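Local coordinates for protein aminopentol aminotransferase (Sphingopyxis macrogoltabida, PDB 6HBS) that transfers the amino group of aminopentol, the hydrolysed form of fumonisin B1, to pyruvate with pyridoxal 5'-phosphate as cofactor, giving 2-keto-HFB1 and alanine, at residues A[142-147]-A[196-201]; A[203-208]-A[339-344]; A[226-231]-A[253-258]. All coordinates share one frame; numbering follows the deposited sequence.

In the fold
Followed from the N terminus, the chain first closes a loop, of 48 residues, at interaction 1, where 142-147 meets 196-201 beside the cofactor. Interaction 2 opens two residues later, at 203, and closes a loop of 130 residues when 339-344 arrives from the C-terminal part of the chain. Interaction 3, the pairing of strands 226-230 and 253-256, closes a loop of 21 residues nested within that one; none of the three cross. Strands 197-198 and 206-207 join interactions 1 and 2, with a salt bridge from Arg198 to Glu203 alongside, while His146 reaches Asp230 between interactions 1 and 3. Interactions 1 and 3 both touch pyridoxal phosphate, and interaction 2 ties this region to the C-terminal strands.

Interaction 1: A[142-147]-A[196-201]. With PLP (pyridoxal-5'-phosphate), chain C.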
loop_
_atom_site.group_PDB
_atom_site.type_symbol
_atom_site.label_atom_id
_atom_site.label_comp_id
_atom_site.label_asym_id
_atom_site.label_seq_id
_atom_site.Cartn_x
_atom_site.Cartn_y
_atom_site.Cartn_z
ATOM N N LYS A 142 24.404 -4.427 -3.521
ATOM C CA LYS A 142 24.120 -4.996 -4.825
ATOM C C LYS A 142 23.185 -6.199 -4.664
ATOM O O LYS A 142 23.445 -7.079 -3.838
ATOM C CB LYS A 142 25.376 -5.551 -5.506
ATOM C CG LYS A 142 26.351 -4.513 -6.010
ATOM C CD LYS A 142 27.696 -5.098 -6.473
ATOM C CE LYS A 142 28.738 -4.023 -6.737
ATOM N NZ LYS A 142 29.295 -3.483 -5.466
ATOM N N GLY A 143 22.097 -6.193 -5.429
ATOM C CA GLY A 143 21.094 -7.266 -5.469
ATOM C C GLY A 143 20.161 -7.294 -4.255
ATOM O O GLY A 143 19.382 -8.206 -4.147
ATOM N N ALA A 144 20.247 -6.345 -3.322
ATOM C CA ALA A 144 19.358 -6.364 -2.168
ATOM C C ALA A 144 17.966 -5.854 -2.572
ATOM O O ALA A 144 17.848 -4.818 -3.214
ATOM C CB ALA A 144 19.920 -5.552 -1.050
ATOM N N TYR A 145 16.928 -6.597 -2.169
ATOM C CA TYR A 145 15.529 -6.243 -2.445
ATOM C C TYR A 145 14.978 -5.368 -1.309
ATOM O O TYR A 145 14.923 -5.804 -0.163
ATOM C CB TYR A 145 14.683 -7.508 -2.635
ATOM C CG TYR A 145 13.272 -7.223 -3.084
ATOM C CD1 TYR A 145 12.985 -7.087 -4.428
ATOM C CD2 TYR A 145 12.225 -7.062 -2.169
ATOM C CE1 TYR A 145 11.699 -6.809 -4.863
ATOM C CE2 TYR A 145 10.928 -6.787 -2.596
ATOM C CZ TYR A 145 10.667 -6.676 -3.951
ATOM O OH TYR A 145 9.424 -6.394 -4.446
ATOM N N HIS A 146 14.575 -4.132 -1.654
ATOM C CA HIS A 146 13.991 -3.184 -0.722
ATOM C C HIS A 146 12.565 -2.785 -1.121
ATOM O O HIS A 146 11.970 -1.927 -0.484
ATOM C CB HIS A 146 14.890 -1.954 -0.570
ATOM C CG HIS A 146 16.176 -2.250 0.117
ATOM N ND1 HIS A 146 16.212 -2.719 1.415
ATOM C CD2 HIS A 146 17.458 -2.125 -0.294
ATOM C CE1 HIS A 146 17.480 -2.891 1.763
ATOM N NE2 HIS A 146 18.262 -2.518 0.742
ATOM N N GLY A 147 12.040 -3.390 -2.175
ATOM C CA GLY A 147 10.694 -3.074 -2.660
ATOM C C GLY A 147 10.680 -3.042 -4.171
ATOM O O GLY A 147 11.674 -3.424 -4.815
ATOM N N PRO A 196 19.031 -7.385 7.407
ATOM C CA PRO A 196 19.769 -7.865 8.568
ATOM C C PRO A 196 20.549 -9.160 8.311
ATOM O O PRO A 196 21.445 -9.462 9.075
ATOM C CB PRO A 196 18.711 -8.066 9.655
ATOM C CG PRO A 196 17.414 -8.237 8.894
ATOM C CD PRO A 196 17.567 -7.536 7.565
ATOM N N PHE A 197 20.214 -9.878 7.241
ATOM C CA PHE A 197 21.107 -10.887 6.652
ATOM C C PHE A 197 20.889 -10.870 5.137
ATOM O O PHE A 197 19.996 -10.143 4.635
ATOM C CB PHE A 197 20.917 -12.255 7.322
ATOM C CG PHE A 197 19.557 -12.896 7.243
ATOM C CD1 PHE A 197 18.576 -12.616 8.187
ATOM C CD2 PHE A 197 19.290 -13.841 6.259
ATOM C CE1 PHE A 197 17.339 -13.249 8.121
ATOM C CE2 PHE A 197 18.049 -14.469 6.191
ATOM C CZ PHE A 197 17.070 -14.160 7.111
ATOM N N ARG A 198 21.690 -11.649 4.396
ATOM C CA ARG A 198 21.531 -11.751 2.969
ATOM C C ARG A 198 20.404 -12.745 2.684
ATOM O O ARG A 198 20.543 -13.959 2.976
ATOM C CB ARG A 198 22.826 -12.214 2.297
ATOM C CG ARG A 198 22.748 -12.249 0.777
ATOM C CD ARG A 198 22.664 -10.849 0.201
ATOM N NE ARG A 198 22.723 -10.880 -1.250
ATOM C CZ ARG A 198 22.756 -9.804 -2.023
ATOM N NH1 ARG A 198 22.541 -8.598 -1.504
ATOM N NH2 ARG A 198 23.022 -9.966 -3.307
ATOM N N HIS A 199 19.284 -12.232 2.145
ATOM C CA HIS A 199 18.095 -13.032 1.855
ATOM C C HIS A 199 17.558 -12.653 0.476
ATOM O O HIS A 199 16.645 -11.820 0.355
ATOM C CB HIS A 199 17.054 -12.968 2.995
ATOM C CG HIS A 199 16.662 -11.612 3.509
ATOM N ND1 HIS A 199 16.181 -10.599 2.692
ATOM C CD2 HIS A 199 16.580 -11.138 4.773
ATOM C CE1 HIS A 199 15.875 -9.551 3.445
ATOM N NE2 HIS A 199 16.086 -9.857 4.729
ATOM N N GLU A 200 18.148 -13.253 -0.569
ATOM C CA GLU A 200 17.765 -12.934 -1.949
ATOM C C GLU A 200 17.548 -14.207 -2.757
ATOM O O GLU A 200 18.115 -15.261 -2.443
ATOM C CB GLU A 200 18.834 -12.055 -2.612
ATOM C CG GLU A 200 19.089 -10.757 -1.849
ATOM C CD GLU A 200 17.881 -9.839 -1.708
ATOM O OE1 GLU A 200 17.834 -9.031 -0.743
ATOM O OE2 GLU A 200 17.011 -9.903 -2.569
ATOM N N VAL A 201 16.808 -14.044 -3.860
ATOM C CA VAL A 201 16.445 -15.132 -4.749
ATOM C C VAL A 201 17.664 -15.663 -5.510
ATOM O O VAL A 201 18.586 -14.934 -5.834
ATOM C CB VAL A 201 15.313 -14.753 -5.721
ATOM C CG1 VAL A 201 14.035 -14.451 -4.946
ATOM C CG2 VAL A 201 15.716 -13.604 -6.647
HETATM N N1 PLP C . 12.029 -4.990 1.920
HETATM C C2 PLP C . 12.262 -6.314 2.053
HETATM C C2A PLP C . 13.522 -6.831 2.705
HETATM C C3 PLP C . 11.239 -7.262 1.621
HETATM O O3 PLP C . 11.433 -8.592 1.751
HETATM C C4 PLP C . 9.978 -6.748 1.041
HETATM C C4A PLP C . 8.952 -7.742 0.628
HETATM C C5 PLP C . 9.875 -5.266 0.891
HETATM C C6 PLP C . 10.909 -4.471 1.370
HETATM C C5A PLP C . 8.647 -4.584 0.290
HETATM O O4P PLP C . 7.437 -4.935 1.009
HETATM P P PLP C . 6.103 -4.929 0.105
HETATM O O1P PLP C . 6.177 -6.034 -0.848
HETATM O O2P PLP C . 6.141 -3.612 -0.617
HETATM O O3P PLP C . 5.043 -5.090 1.172
HETATM O O HOH W 1 15.624 -8.450 0.639
#
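Arg198 and Glu200 grip the backbone of Lys142 and Tyr145 at the margin of the cofactor pocket of this class-III aminotransferase, to which Tyr145 and His199 belong; here the loop after strand 137-141 passes segment 196-201. The arginine comes end-on: NH1 and NH2 both donate to Lys142 O, at 2.9 and 3.0 Å, and the oxygen lies near the guanidinium plane. CG stands opposite the backbone N (chi1 -176°), and a bend at chi2 turns the chain toward the loop, while Glu203 takes NE in a salt bridge. With an alanine in place of Arg198, Lys142 O is likely to lose both donors and Glu203 its charged mate, so that the loop could shift. Glu200 CG, set beside the backbone N (chi1 -58°), lies over one face of that guanidinium toward its rim, and a bend at chi2 brings the carboxylate round to Tyr145 N. OE1 accepts from this N at 3.0 Å in a nearly straight bond (169°), met from above the carboxylate plane. Beyond this peptide the Tyr145 ring presents an edge to the cofactor, CE2 lying 3.8 Å from PLP C4. A water donates to Glu200 OE1 at 2.7 Å and to Tyr145 O at 2.9 Å.

Interaction 2: A[203-208]-A[339-344]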
loop_
_atom_site.group_PDB
_atom_site.type_symbol
_atom_site.label_atom_id
_atom_site.label_comp_id
_atom_site.label_asym_id
_atom_site.label_seq_id
_atom_site.Cartn_x
_atom_site.Cartn_y
_atom_site.Cartn_z
ATOM N N GLU A 203 20.125 -17.234 -4.703
ATOM C CA GLU A 203 21.410 -17.024 -4.083
ATOM C C GLU A 203 21.376 -17.614 -2.666
ATOM O O GLU A 203 20.350 -17.513 -1.961
ATOM C CB GLU A 203 21.724 -15.522 -4.111
ATOM C CG GLU A 203 23.043 -15.153 -3.457
ATOM C CD GLU A 203 23.295 -13.647 -3.368
ATOM O OE1 GLU A 203 24.087 -13.232 -2.496
ATOM O OE2 GLU A 203 22.679 -12.902 -4.156
ATOM N N ASP A 204 22.502 -18.217 -2.255
ATOM C CA ASP A 204 22.683 -18.728 -0.905
ATOM C C ASP A 204 22.556 -17.555 0.059
ATOM O O ASP A 204 22.947 -16.412 -0.253
ATOM C CB ASP A 204 24.020 -19.464 -0.713
ATOM C CG ASP A 204 24.156 -20.749 -1.536
ATOM O OD1 ASP A 204 23.192 -21.531 -1.621
ATOM O OD2 ASP A 204 25.234 -20.957 -2.120
ATOM N N GLN A 205 21.935 -17.839 1.204
ATOM C CA GLN A 205 21.795 -16.875 2.282
ATOM C C GLN A 205 23.068 -16.880 3.141
ATOM O O GLN A 205 23.858 -17.828 3.109
ATOM C CB GLN A 205 20.539 -17.168 3.102
ATOM C CG GLN A 205 19.287 -17.030 2.263
ATOM C CD GLN A 205 18.015 -16.969 3.076
ATOM O OE1 GLN A 205 17.207 -16.065 2.873
ATOM N NE2 GLN A 205 17.818 -17.942 3.968
ATOM N N ALA A 206 23.258 -15.790 3.885
ATOM C CA ALA A 206 24.372 -15.617 4.769
ATOM C C ALA A 206 23.973 -14.676 5.896
ATOM O O ALA A 206 23.338 -13.634 5.630
ATOM C CB ALA A 206 25.537 -15.065 3.986
ATOM N N LEU A 207 24.376 -15.022 7.123
ATOM C CA LEU A 207 24.195 -14.166 8.277
ATOM C C LEU A 207 25.054 -12.898 8.135
ATOM O O LEU A 207 26.098 -12.907 7.443
ATOM C CB LEU A 207 24.589 -14.932 9.538
ATOM C CG LEU A 207 23.860 -16.258 9.774
ATOM C CD1 LEU A 207 24.264 -16.850 11.108
ATOM C CD2 LEU A 207 22.357 -16.103 9.706
ATOM N N ALA A 208 24.621 -11.802 8.785
ATOM C CA ALA A 208 25.409 -10.555 8.768
ATOM C C ALA A 208 26.671 -10.797 9.585
ATOM O O ALA A 208 26.604 -11.440 10.643
ATOM C CB ALA A 208 24.660 -9.375 9.328
ATOM N N THR A 339 20.897 -22.722 3.968
ATOM C CA THR A 339 21.592 -21.508 4.373
ATOM C C THR A 339 20.618 -20.516 5.004
ATOM O O THR A 339 19.410 -20.586 4.808
ATOM C CB THR A 339 22.341 -20.885 3.187
ATOM O OG1 THR A 339 21.436 -20.560 2.128
ATOM C CG2 THR A 339 23.416 -21.824 2.669
ATOM N N GLY A 340 21.205 -19.579 5.739
ATOM C CA GLY A 340 20.519 -18.652 6.581
ATOM C C GLY A 340 19.900 -19.341 7.789
ATOM O O GLY A 340 20.038 -20.543 7.998
ATOM N N PRO A 341 19.156 -18.586 8.610
ATOM C CA PRO A 341 18.550 -19.139 9.816
ATOM C C PRO A 341 17.596 -20.281 9.438
ATOM O O PRO A 341 16.895 -20.193 8.435
ATOM C CB PRO A 341 17.769 -17.955 10.413
ATOM C CG PRO A 341 18.284 -16.747 9.682
ATOM C CD PRO A 341 18.701 -17.223 8.309
ATOM N N ALA A 342 17.534 -21.323 10.272
ATOM C CA ALA A 342 16.674 -22.475 10.003
ATOM C C ALA A 342 15.196 -22.057 9.941
ATOM O O ALA A 342 14.419 -22.716 9.255
ATOM C CB ALA A 342 16.862 -23.549 11.050
ATOM N N GLN A 343 14.820 -20.981 10.647
ATOM C CA GLN A 343 13.409 -20.472 10.644
ATOM C C GLN A 343 13.074 -19.654 9.370
ATOM O O GLN A 343 11.894 -19.283 9.167
ATOM C CB GLN A 343 13.139 -19.655 11.917
ATOM C CG GLN A 343 13.889 -18.328 12.050
ATOM C CD GLN A 343 15.206 -18.394 12.786
ATOM O OE1 GLN A 343 15.910 -19.392 12.689
ATOM N NE2 GLN A 343 15.557 -17.333 13.510
ATOM N N MET A 344 14.082 -19.273 8.569
ATOM C CA MET A 344 13.868 -18.607 7.274
ATOM C C MET A 344 14.841 -19.199 6.270
ATOM O O MET A 344 15.731 -18.500 5.795
ATOM C CB MET A 344 14.119 -17.098 7.341
ATOM C CG MET A 344 13.129 -16.376 8.185
ATOM S SD MET A 344 13.365 -14.566 8.236
ATOM C CE MET A 344 13.556 -14.093 6.523
HETATM O O HOH W 2 21.139 -22.164 0.144
#
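The backbones of 203-208 and 339-344 approach most closely at Gln205 and Gly340, whose CA atoms are 4.8 Å apart, and the second segment then curls into a type I turn from Pro341 to Met344. Gln205 does most of the binding, and it does so from both ends. Its backbone N donates to Thr339 OG1 at 2.9 Å, while its side chain, extended beyond CG, puts the amide between the carbonyls of Thr339 and Met344, across the mouth of the loop. NE2 is 2.8 Å from Met344 O, which lies in the amide plane and is itself approached in its carbonyl plane (C=O...N angle 154°). The other N-H of NE2 goes to Thr339 O at 3.2 Å, meeting that oxygen from above its carbonyl plane. With both hydrogens spent on different oxygens, the rotation of the amide is fixed and the two ends of the loop are held together. Gly340 lies so near the amide that a CB in its place would collide with NE2, and its positive phi (69°) suits a residue without one.

The hydroxyl of Thr339 sits between its backbone N and carbonyl carbon (chi1 59°), which turns it to Gln205 N; a water links it to Asp204 OD1, whose carboxylate also forms a salt bridge with Lys337. On the far side of Gly340, the Leu207 and Pro341 side chains run past each other in opposite senses, CD2 of the leucine 4.1 Å from CD of the proline, an apolar touch.

Around this joint, strand 197-198 pairs with strand 206-207, and its Phe197 packs against Gln205, Pro341 and Met344. Strand 346-349 touches Asp204, Gln205 and Thr339, while helix 310-332 lies against Ala342 and Gln343, placing the contact where these C-terminal elements meet the cofactor-binding region.

Interaction 3: A[226-231]-A[253-258]; sequences LLVVDD and LSCWGK. With PLP (pyridoxal-5'-phosphate), chain C.
Two neighbouring parallel strands of the central sheet, 226-230 and 253-256, run side by side here and carry cofactor-binding residues at or just past their C-terminal ends. The axes of these short segments lie 20° apart, and the hydrogen bonds alternate as expected of a parallel pair: Leu253 N to Leu227 O, Val229 N to Leu253 O and Cys255 N to Val229 O, each 3.0 Å. A fourth bond, Asp231 N to Cys255 O at 2.7 Å, is more bent (131°).

Side chains separate onto two faces. On one, Leu253 CD1 touches both Leu226 CD1 and Val228 CG2, each at 4.0 Å, and Cys255 SG rests against the other methyl, CG1, of the same valine; helix 118-133 packs on this side through Leu128 and Ala125. Asp230 belongs to it too. With chi1 at -179° its carboxylate extends away from its own backbone N, toward the cofactor, with OD2 2.7 Å from PLP N1, and His146 binds the same oxygen and so positions it. Beyond the paired residues, Asp231 CB sits over the six-membered ring of Trp256, 4.2 Å from its centroid, a CH-pi contact, while Asp231 OD1 is hydrogen-bonded to Ser243 OG. The indole is steadied along its own strand, NE1 donating to Ser254 OG, and that hydroxyl in turn meets His108.

After Trp256 the chain leaves the sheet, and Lys258 closes the site: bent at chi4, it bonds covalently through NZ to PLP C4A at 1.6 Å. An aspartate at the pyridine nitrogen and a lysine in aldimine linkage, both delivered from the ends of adjacent parallel strands, are the hallmark of fold type I pyridoxal phosphate enzymes, to which the class-III aminotransferases belong.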
loop_
_atom_site.group_PDB
_atom_site.type_symbol
_atom_site.label_atom_id
_atom_site.label_comp_id
_atom_site.label_asym_id
_atom_site.label_seq_id
_atom_site.Cartn_x
_atom_site.Cartn_y
_atom_site.Cartn_z
ATOM N N LEU A 226 22.154 8.309 7.981
ATOM C CA LEU A 226 21.279 7.423 8.790
ATOM C C LEU A 226 21.497 5.970 8.404
ATOM O O LEU A 226 21.448 5.634 7.219
ATOM C CB LEU A 226 19.814 7.797 8.565
ATOM C CG LEU A 226 19.417 9.216 8.944
ATOM C CD1 LEU A 226 17.901 9.382 8.874
ATOM C CD2 LEU A 226 19.913 9.583 10.314
ATOM N N LEU A 227 21.631 5.116 9.427
ATOM C CA LEU A 227 21.629 3.673 9.268
ATOM C C LEU A 227 20.182 3.176 9.280
ATOM O O LEU A 227 19.459 3.382 10.251
ATOM C CB LEU A 227 22.426 2.984 10.378
ATOM C CG LEU A 227 22.501 1.465 10.245
ATOM C CD1 LEU A 227 23.061 1.066 8.891
ATOM C CD2 LEU A 227 23.309 0.847 11.369
ATOM N N VAL A 228 19.798 2.530 8.192
ATOM C CA VAL A 228 18.456 2.015 8.006
ATOM C C VAL A 228 18.538 0.489 7.908
ATOM O O VAL A 228 19.120 -0.049 6.961
ATOM C CB VAL A 228 17.808 2.596 6.743
ATOM C CG1 VAL A 228 16.360 2.137 6.648
ATOM C CG2 VAL A 228 17.913 4.127 6.678
ATOM N N VAL A 229 17.913 -0.217 8.857
ATOM C CA VAL A 229 17.822 -1.671 8.734
ATOM C C VAL A 229 16.463 -2.006 8.126
ATOM O O VAL A 229 15.438 -1.637 8.685
ATOM C CB VAL A 229 18.045 -2.368 10.078
ATOM C CG1 VAL A 229 17.606 -3.817 10.042
ATOM C CG2 VAL A 229 19.491 -2.266 10.508
ATOM N N ASP A 230 16.461 -2.726 6.999
ATOM C CA ASP A 230 15.228 -3.145 6.372
ATOM C C ASP A 230 14.820 -4.499 6.960
ATOM O O ASP A 230 15.307 -5.514 6.517
ATOM C CB ASP A 230 15.350 -3.150 4.854
ATOM C CG ASP A 230 14.079 -3.551 4.163
ATOM O OD1 ASP A 230 13.128 -3.953 4.881
ATOM O OD2 ASP A 230 14.083 -3.558 2.919
ATOM N N ASP A 231 13.900 -4.465 7.937
ATOM C CA ASP A 231 13.449 -5.635 8.676
ATOM C C ASP A 231 12.074 -6.088 8.187
ATOM O O ASP A 231 11.377 -6.816 8.931
ATOM C CB ASP A 231 13.418 -5.392 10.177
ATOM C CG ASP A 231 14.362 -6.288 10.954
ATOM O OD1 ASP A 231 14.530 -7.475 10.547
ATOM O OD2 ASP A 231 14.871 -5.813 11.992
ATOM N N LEU A 253 16.918 4.184 11.716
ATOM C CA LEU A 253 15.571 3.851 11.222
ATOM C C LEU A 253 15.520 2.343 11.015
ATOM O O LEU A 253 16.492 1.735 10.616
ATOM C CB LEU A 253 15.281 4.530 9.877
ATOM C CG LEU A 253 15.409 6.051 9.781
ATOM C CD1 LEU A 253 15.138 6.519 8.372
ATOM C CD2 LEU A 253 14.477 6.771 10.747
ATOM N N SER A 254 14.354 1.759 11.221
ATOM C CA SER A 254 14.109 0.391 10.804
ATOM C C SER A 254 12.735 0.341 10.131
ATOM O O SER A 254 11.794 1.022 10.565
ATOM C CB SER A 254 14.209 -0.571 11.971
ATOM O OG SER A 254 13.377 -0.168 13.049
ATOM N N CYS A 255 12.648 -0.482 9.094
ATOM C CA CYS A 255 11.480 -0.686 8.294
ATOM C C CYS A 255 10.907 -2.069 8.609
ATOM O O CYS A 255 11.655 -3.085 8.685
ATOM C CB CYS A 255 11.817 -0.623 6.811
ATOM S SG CYS A 255 12.577 0.937 6.283
ATOM N N TRP A 256 9.585 -2.113 8.774
ATOM C CA TRP A 256 8.868 -3.303 9.212
ATOM C C TRP A 256 7.635 -3.495 8.333
ATOM O O TRP A 256 7.082 -2.530 7.786
ATOM C CB TRP A 256 8.441 -3.173 10.664
ATOM C CG TRP A 256 9.567 -2.990 11.619
ATOM C CD1 TRP A 256 10.231 -1.834 11.891
ATOM C CD2 TRP A 256 10.105 -3.979 12.494
ATOM N NE1 TRP A 256 11.187 -2.051 12.845
ATOM C CE2 TRP A 256 11.128 -3.350 13.242
ATOM C CE3 TRP A 256 9.850 -5.340 12.708
ATOM C CZ2 TRP A 256 11.866 -4.033 14.200
ATOM C CZ3 TRP A 256 10.593 -6.011 13.650
ATOM C CH2 TRP A 256 11.600 -5.372 14.365
ATOM N N GLY A 257 7.235 -4.759 8.184
ATOM C CA GLY A 257 6.030 -5.088 7.432
ATOM C C GLY A 257 5.808 -6.580 7.467
ATOM O O GLY A 257 6.262 -7.258 8.426
ATOM N N LYS A 258 5.068 -7.061 6.475
ATOM C CA LYS A 258 4.686 -8.475 6.251
ATOM C C LYS A 258 3.872 -9.050 7.422
ATOM O O LYS A 258 2.706 -9.346 7.238
ATOM C CB LYS A 258 5.903 -9.337 5.869
ATOM C CG LYS A 258 6.367 -9.074 4.432
ATOM C CD LYS A 258 7.512 -9.912 3.863
ATOM C CE LYS A 258 7.665 -9.770 2.346
ATOM N NZ LYS A 258 8.497 -8.603 1.898
HETATM N N1 PLP C . 12.029 -4.990 1.920
HETATM C C2 PLP C . 12.262 -6.314 2.053
HETATM C C2A PLP C . 13.522 -6.831 2.705
HETATM C C3 PLP C . 11.239 -7.262 1.621
HETATM O O3 PLP C . 11.433 -8.592 1.751
HETATM C C4 PLP C . 9.978 -6.748 1.041
HETATM C C4A PLP C . 8.952 -7.742 0.628
HETATM C C5 PLP C . 9.875 -5.266 0.891
HETATM C C6 PLP C . 10.909 -4.471 1.370
HETATM C C5A PLP C . 8.647 -4.584 0.290
HETATM O O4P PLP C . 7.437 -4.935 1.009
HETATM P P PLP C . 6.103 -4.929 0.105
HETATM O O1P PLP C . 6.177 -6.034 -0.848
HETATM O O2P PLP C . 6.141 -3.612 -0.617
HETATM O O3P PLP C . 5.043 -5.090 1.172
HETATM O O HOH W 3 8.735 -6.644 9.795
#